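Local coordinates for RagB/SusD domain protein (Flavobacterium johnsoniae, PDB 5J90), which binds chitin as a SusD-like outer-membrane lipoprotein, probably helping to capture the polysaccharide at the cell surface for the chitin-utilization system of this bacterium, at residues 169-172 and 173-176; 221-224 and 225-229; 434-437 and 438-442. One frame throughout, in Å; residues are numbered along the deposited sequence.

Contact 1. Residues 169-172 and 173-176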
# COMPACT_ATOMS: atom_id res chain seq x y z
N VAL A 169 -3.16 1.49 -30.57
CA VAL A 169 -3.25 0.18 -31.19
C VAL A 169 -4.40 0.10 -32.19
O VAL A 169 -4.24 -0.44 -33.29
CB VAL A 169 -3.38 -0.94 -30.12
CG1 VAL A 169 -3.81 -2.25 -30.75
CG2 VAL A 169 -2.05 -1.11 -29.39
N ALA A 170 -5.56 0.66 -31.83
CA ALA A 170 -6.70 0.62 -32.74
C ALA A 170 -6.42 1.43 -34.00
O ALA A 170 -6.71 0.97 -35.11
CB ALA A 170 -7.94 1.15 -32.04
N GLU A 171 -5.84 2.61 -33.85
CA GLU A 171 -5.58 3.49 -34.99
C GLU A 171 -4.58 2.87 -35.96
O GLU A 171 -4.82 2.83 -37.17
CB GLU A 171 -5.09 4.86 -34.51
CG GLU A 171 -4.77 5.83 -35.65
CD GLU A 171 -5.99 6.24 -36.44
OE1 GLU A 171 -7.08 6.37 -35.85
OE2 GLU A 171 -5.86 6.45 -37.67
N LEU A 172 -3.45 2.39 -35.44
CA LEU A 172 -2.44 1.82 -36.33
C LEU A 172 -2.89 0.50 -36.94
O LEU A 172 -2.57 0.21 -38.10
CB LEU A 172 -1.10 1.65 -35.60
CG LEU A 172 -0.44 2.95 -35.17
CD1 LEU A 172 0.85 2.65 -34.43
CD2 LEU A 172 -0.18 3.88 -36.37
N THR A 173 -3.62 -0.31 -36.19
CA THR A 173 -4.11 -1.59 -36.70
C THR A 173 -5.09 -1.35 -37.85
O THR A 173 -5.06 -2.07 -38.85
CB THR A 173 -4.76 -2.44 -35.59
OG1 THR A 173 -3.75 -2.78 -34.63
CG2 THR A 173 -5.33 -3.71 -36.18
N LYS A 174 -5.93 -0.33 -37.72
CA LYS A 174 -6.84 0.07 -38.80
C LYS A 174 -6.07 0.35 -40.09
O LYS A 174 -6.43 -0.14 -41.18
CB LYS A 174 -7.64 1.30 -38.37
CG LYS A 174 -8.55 1.87 -39.44
CD LYS A 174 -9.29 3.09 -38.92
CE LYS A 174 -8.34 4.26 -38.70
NZ LYS A 174 -9.06 5.47 -38.20
N ARG A 175 -4.99 1.12 -39.98
CA ARG A 175 -4.19 1.48 -41.15
C ARG A 175 -3.45 0.28 -41.73
O ARG A 175 -3.35 0.15 -42.96
CB ARG A 175 -3.23 2.62 -40.80
CG ARG A 175 -3.98 3.90 -40.49
CD ARG A 175 -3.07 4.99 -39.95
NE ARG A 175 -3.86 6.15 -39.55
CZ ARG A 175 -3.99 7.26 -40.26
NH1 ARG A 175 -3.34 7.40 -41.42
NH2 ARG A 175 -4.75 8.25 -39.80
N ILE A 176 -2.95 -0.59 -40.87
CA ILE A 176 -2.30 -1.81 -41.34
C ILE A 176 -3.28 -2.69 -42.10
O ILE A 176 -2.97 -3.20 -43.18
CB ILE A 176 -1.69 -2.60 -40.17
CG1 ILE A 176 -0.60 -1.77 -39.48
CG2 ILE A 176 -1.13 -3.94 -40.65
CD1 ILE A 176 -0.29 -2.23 -38.07
O HOH W 1 -8.63 8.13 -36.74
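Near the C-terminal end of helix 154-177, E171 reaches forward to K174 and R175 in a salt-bridge network built on i to i+3 and i to i+4 spacings. E171 OE2 takes R175 NE at 2.8 Å through its anti lone pair, and R175 NH2 at 3.0 Å from further out of the carboxylate plane, so R175 grips this one oxygen side-on. On the syn side, but well out of the carboxylate plane, K174 NZ lies 3.2 Å from E171 OE1, with a weaker bond to OE2, and water 1 joins K174 NZ and E171 OE1 by a second route. E171 has CG anti to the backbone N (chi1 179°) and a bend at chi2 (67°), which folds the acid along the helix toward both partners. R175 also uses NH1 for a salt bridge to E180. On another flank, T173 OG1 donates to V169 O at 2.7 Å, from the face of the carbonyl opposite to that used by T173 N, while L172 is buried against A117, L118 and V200. Two cations around one carboxylate probably keep E171 ionised, and the side-on grip should limit the turning of the guanidinium.

Contact 2. Residues 221-224 and 225-229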
# COMPACT_ATOMS: atom_id res chain seq x y z
N LEU A 221 -7.43 -6.07 -12.98
CA LEU A 221 -7.07 -5.23 -14.12
C LEU A 221 -5.77 -5.71 -14.75
O LEU A 221 -5.63 -5.67 -15.97
CB LEU A 221 -6.93 -3.77 -13.70
CG LEU A 221 -6.65 -2.79 -14.84
CD1 LEU A 221 -7.78 -2.83 -15.87
CD2 LEU A 221 -6.47 -1.37 -14.30
N ALA A 222 -4.84 -6.17 -13.92
CA ALA A 222 -3.61 -6.77 -14.43
C ALA A 222 -3.91 -7.90 -15.40
O ALA A 222 -3.37 -7.94 -16.51
CB ALA A 222 -2.75 -7.26 -13.27
N LYS A 223 -4.79 -8.80 -14.99
CA LYS A 223 -5.13 -9.93 -15.84
C LYS A 223 -5.80 -9.48 -17.14
O LYS A 223 -5.45 -9.95 -18.23
CB LYS A 223 -6.04 -10.89 -15.08
CG LYS A 223 -6.48 -12.10 -15.90
CD LYS A 223 -7.32 -13.03 -15.02
CE LYS A 223 -7.83 -14.25 -15.79
NZ LYS A 223 -8.77 -13.86 -16.87
N THR A 224 -6.74 -8.55 -17.02
CA THR A 224 -7.45 -8.04 -18.18
C THR A 224 -6.47 -7.42 -19.19
O THR A 224 -6.51 -7.74 -20.39
CB THR A 224 -8.51 -7.01 -17.76
OG1 THR A 224 -9.52 -7.67 -16.98
CG2 THR A 224 -9.14 -6.37 -18.99
N GLU A 225 -5.60 -6.55 -18.72
CA GLU A 225 -4.69 -5.85 -19.63
C GLU A 225 -3.60 -6.78 -20.16
O GLU A 225 -3.22 -6.68 -21.33
CB GLU A 225 -4.11 -4.61 -18.95
CG GLU A 225 -5.16 -3.54 -18.65
CD GLU A 225 -5.75 -2.87 -19.89
OE1 GLU A 225 -5.17 -2.98 -20.98
OE2 GLU A 225 -6.80 -2.20 -19.76
N ALA A 226 -3.13 -7.71 -19.34
CA ALA A 226 -2.10 -8.66 -19.80
C ALA A 226 -2.67 -9.58 -20.88
O ALA A 226 -2.04 -9.83 -21.91
CB ALA A 226 -1.59 -9.50 -18.64
N GLU A 227 -3.88 -10.07 -20.66
CA GLU A 227 -4.50 -10.93 -21.65
C GLU A 227 -4.83 -10.18 -22.95
O GLU A 227 -4.67 -10.73 -24.03
CB GLU A 227 -5.70 -11.67 -21.05
CG GLU A 227 -5.23 -12.71 -20.04
CD GLU A 227 -6.33 -13.53 -19.41
OE1 GLU A 227 -7.48 -13.06 -19.35
OE2 GLU A 227 -6.01 -14.65 -18.97
N LYS A 228 -5.23 -8.91 -22.84
CA LYS A 228 -5.43 -8.07 -24.03
C LYS A 228 -4.15 -7.97 -24.87
O LYS A 228 -4.20 -8.06 -26.10
CB LYS A 228 -5.88 -6.65 -23.63
CG LYS A 228 -7.35 -6.48 -23.34
CD LYS A 228 -7.66 -5.10 -22.72
CE LYS A 228 -7.19 -3.95 -23.59
NZ LYS A 228 -7.44 -2.64 -22.90
N ALA A 229 -3.02 -7.77 -24.20
CA ALA A 229 -1.74 -7.61 -24.89
C ALA A 229 -1.44 -8.81 -25.78
O ALA A 229 -1.02 -8.67 -26.94
CB ALA A 229 -0.61 -7.40 -23.87
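L221 lies alongside E225, both side chains pointing the same way, with L221 CD1 3.9 Å from E225 CG. Its CG is anti to the backbone N (chi1 -176°), which carries the methyl forward onto the aliphatic part of the acid. Beyond its bend at chi2, E225 offers OE1 to K228 NZ at 3.0 Å, on the syn side but out of the carboxylate plane, and in a salt bridge to R207 of helix 196-213. K228 NZ has D166 as a second acidic partner, so acids and bases alternate between this helix and its neighbours. One residue on, A222 accepts A226 N at its carbonyl oxygen, and the CB of A226 sits 3.2 Å from A222 O on the side that packs against L208, A211 and W347. K223 runs straight to CE and turns only at its last torsion (chi4 -64°), bringing NZ to 2.9 Å from E227 OE1. The ammonium meets that oxygen on the syn side but 33° out of the carboxylate plane, and E227 OE2 is held separately by the backbone N of N348. T224 turns OG1 back to A220 O, while its own carbonyl receives K228 N at 3.0 Å. The K223-E227 pair is an i to i+4 lysine-glutamate salt bridge of the kind common along helices; through A226, helix 219-231 packs on helix 196-213 in the largely helical SusD-like fold.

Contact 3. Residues 434-437 and 438-442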
# COMPACT_ATOMS: atom_id res chain seq x y z
N GLU A 434 13.71 -0.46 -15.32
CA GLU A 434 12.76 -1.57 -15.30
C GLU A 434 13.16 -2.59 -14.23
O GLU A 434 12.30 -3.13 -13.54
CB GLU A 434 12.67 -2.22 -16.67
CG GLU A 434 11.61 -3.32 -16.76
CD GLU A 434 10.22 -2.86 -16.36
OE1 GLU A 434 9.91 -1.65 -16.42
OE2 GLU A 434 9.40 -3.72 -15.98
N ALA A 435 14.45 -2.85 -14.09
CA ALA A 435 14.92 -3.80 -13.08
C ALA A 435 14.58 -3.34 -11.66
O ALA A 435 14.20 -4.15 -10.82
CB ALA A 435 16.43 -4.04 -13.22
N TRP A 436 14.73 -2.03 -11.41
CA TRP A 436 14.36 -1.45 -10.11
C TRP A 436 12.86 -1.58 -9.84
O TRP A 436 12.44 -1.93 -8.73
CB TRP A 436 14.81 0.02 -10.04
CG TRP A 436 14.43 0.78 -8.79
CD1 TRP A 436 14.59 0.37 -7.49
CD2 TRP A 436 13.85 2.08 -8.73
NE1 TRP A 436 14.13 1.34 -6.63
CE2 TRP A 436 13.68 2.41 -7.37
CE3 TRP A 436 13.48 3.02 -9.70
CZ2 TRP A 436 13.12 3.62 -6.95
CZ3 TRP A 436 12.93 4.23 -9.29
CH2 TRP A 436 12.76 4.52 -7.93
N SER A 437 12.04 -1.31 -10.86
CA SER A 437 10.60 -1.49 -10.69
C SER A 437 10.22 -2.95 -10.42
O SER A 437 9.43 -3.23 -9.52
CB SER A 437 9.86 -0.93 -11.90
OG SER A 437 10.07 0.47 -11.97
N ASP A 438 10.79 -3.88 -11.18
CA ASP A 438 10.53 -5.30 -10.97
C ASP A 438 11.01 -5.77 -9.60
O ASP A 438 10.36 -6.60 -8.95
CB ASP A 438 11.20 -6.11 -12.08
CG ASP A 438 10.25 -7.04 -12.81
OD1 ASP A 438 9.01 -6.94 -12.69
OD2 ASP A 438 10.79 -7.90 -13.53
N TYR A 439 12.14 -5.23 -9.13
CA TYR A 439 12.67 -5.60 -7.82
C TYR A 439 11.74 -5.09 -6.73
O TYR A 439 11.47 -5.79 -5.75
CB TYR A 439 14.08 -5.04 -7.60
CG TYR A 439 14.55 -5.27 -6.18
CD1 TYR A 439 15.09 -6.49 -5.80
CD2 TYR A 439 14.40 -4.28 -5.21
CE1 TYR A 439 15.49 -6.71 -4.49
CE2 TYR A 439 14.80 -4.49 -3.91
CZ TYR A 439 15.35 -5.71 -3.55
OH TYR A 439 15.76 -5.92 -2.25
N ARG A 440 11.27 -3.86 -6.87
CA ARG A 440 10.32 -3.35 -5.88
C ARG A 440 9.07 -4.23 -5.82
O ARG A 440 8.61 -4.61 -4.74
CB ARG A 440 9.98 -1.88 -6.17
CG ARG A 440 11.10 -0.91 -5.80
CD ARG A 440 10.75 0.54 -6.16
NE ARG A 440 10.77 0.76 -7.61
CZ ARG A 440 10.18 1.79 -8.20
NH1 ARG A 440 9.50 2.67 -7.48
NH2 ARG A 440 10.25 1.92 -9.52
N ARG A 441 8.52 -4.57 -6.98
CA ARG A 441 7.30 -5.38 -7.00
C ARG A 441 7.50 -6.79 -6.45
O ARG A 441 6.69 -7.25 -5.65
CB ARG A 441 6.72 -5.45 -8.40
CG ARG A 441 5.45 -6.30 -8.47
CD ARG A 441 4.85 -6.29 -9.85
NE ARG A 441 5.72 -6.91 -10.85
CZ ARG A 441 5.71 -8.20 -11.17
NH1 ARG A 441 4.89 -9.05 -10.55
NH2 ARG A 441 6.53 -8.65 -12.10
N THR A 442 8.56 -7.47 -6.87
CA THR A 442 8.69 -8.91 -6.61
C THR A 442 9.67 -9.27 -5.51
O THR A 442 9.59 -10.36 -4.95
CB THR A 442 9.15 -9.68 -7.87
OG1 THR A 442 10.50 -9.33 -8.20
CG2 THR A 442 8.23 -9.41 -9.06
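W436 and R440, one turn apart, form the tight part: the guanidinium lies flat on the indole, their planes 10° apart. R440 CZ stands 3.5 Å from the six-membered ring centroid of W436, almost on the ring normal, a cation-pi pair. R440 CD covers the five-membered ring in a CH-pi contact. The arginine bends at chi3 (-72°) to fold back over the ring, and its NH2 bonds weakly to S437 OG at 2.9 Å, near the guanidinium plane. This stack lies on helix 432-442, near the centre of the SusD-like fold, where W436 NE1 bonds to V465 O and R440 NH1 to the carbonyls of R466 and D132. Replacing W436 by an alanine is likely to leave the guanidinium without its aromatic platform and freer to turn, and to deprive V465 O of its indole donor and W60 of its ring partner. Packing between the segments is looser at E434 and D438, whose carboxylates do not touch and look to R213 and K424. Within 438-442, R441 NH2 forms a salt bridge to D438 OD1 at 3.1 Å, tilted from both planes, while R441 NH1 pairs with E341. The partly exposed Y439 leads away from 434-437 toward L447.

Overall arrangement
All three contacts are local, each within one helix, and they follow in series along the chain without nesting or crossing; none closes a loop. Contact 1 comes first, near the end of helix 154-177 and toward the periphery, its centre about 27 Å from the centre of the chain. Contact 2 follows on helix 219-231, its centre about 19 Å from that of contact 1. Helix 196-213 packs against both, and an acid earlier on helix 154-177 ties that helix to contact 2. Contact 3, far later in sequence, has its centre about 8 Å from the centre of the chain; it too meets helix 196-213, and also helix 113-134, which borders contact 1.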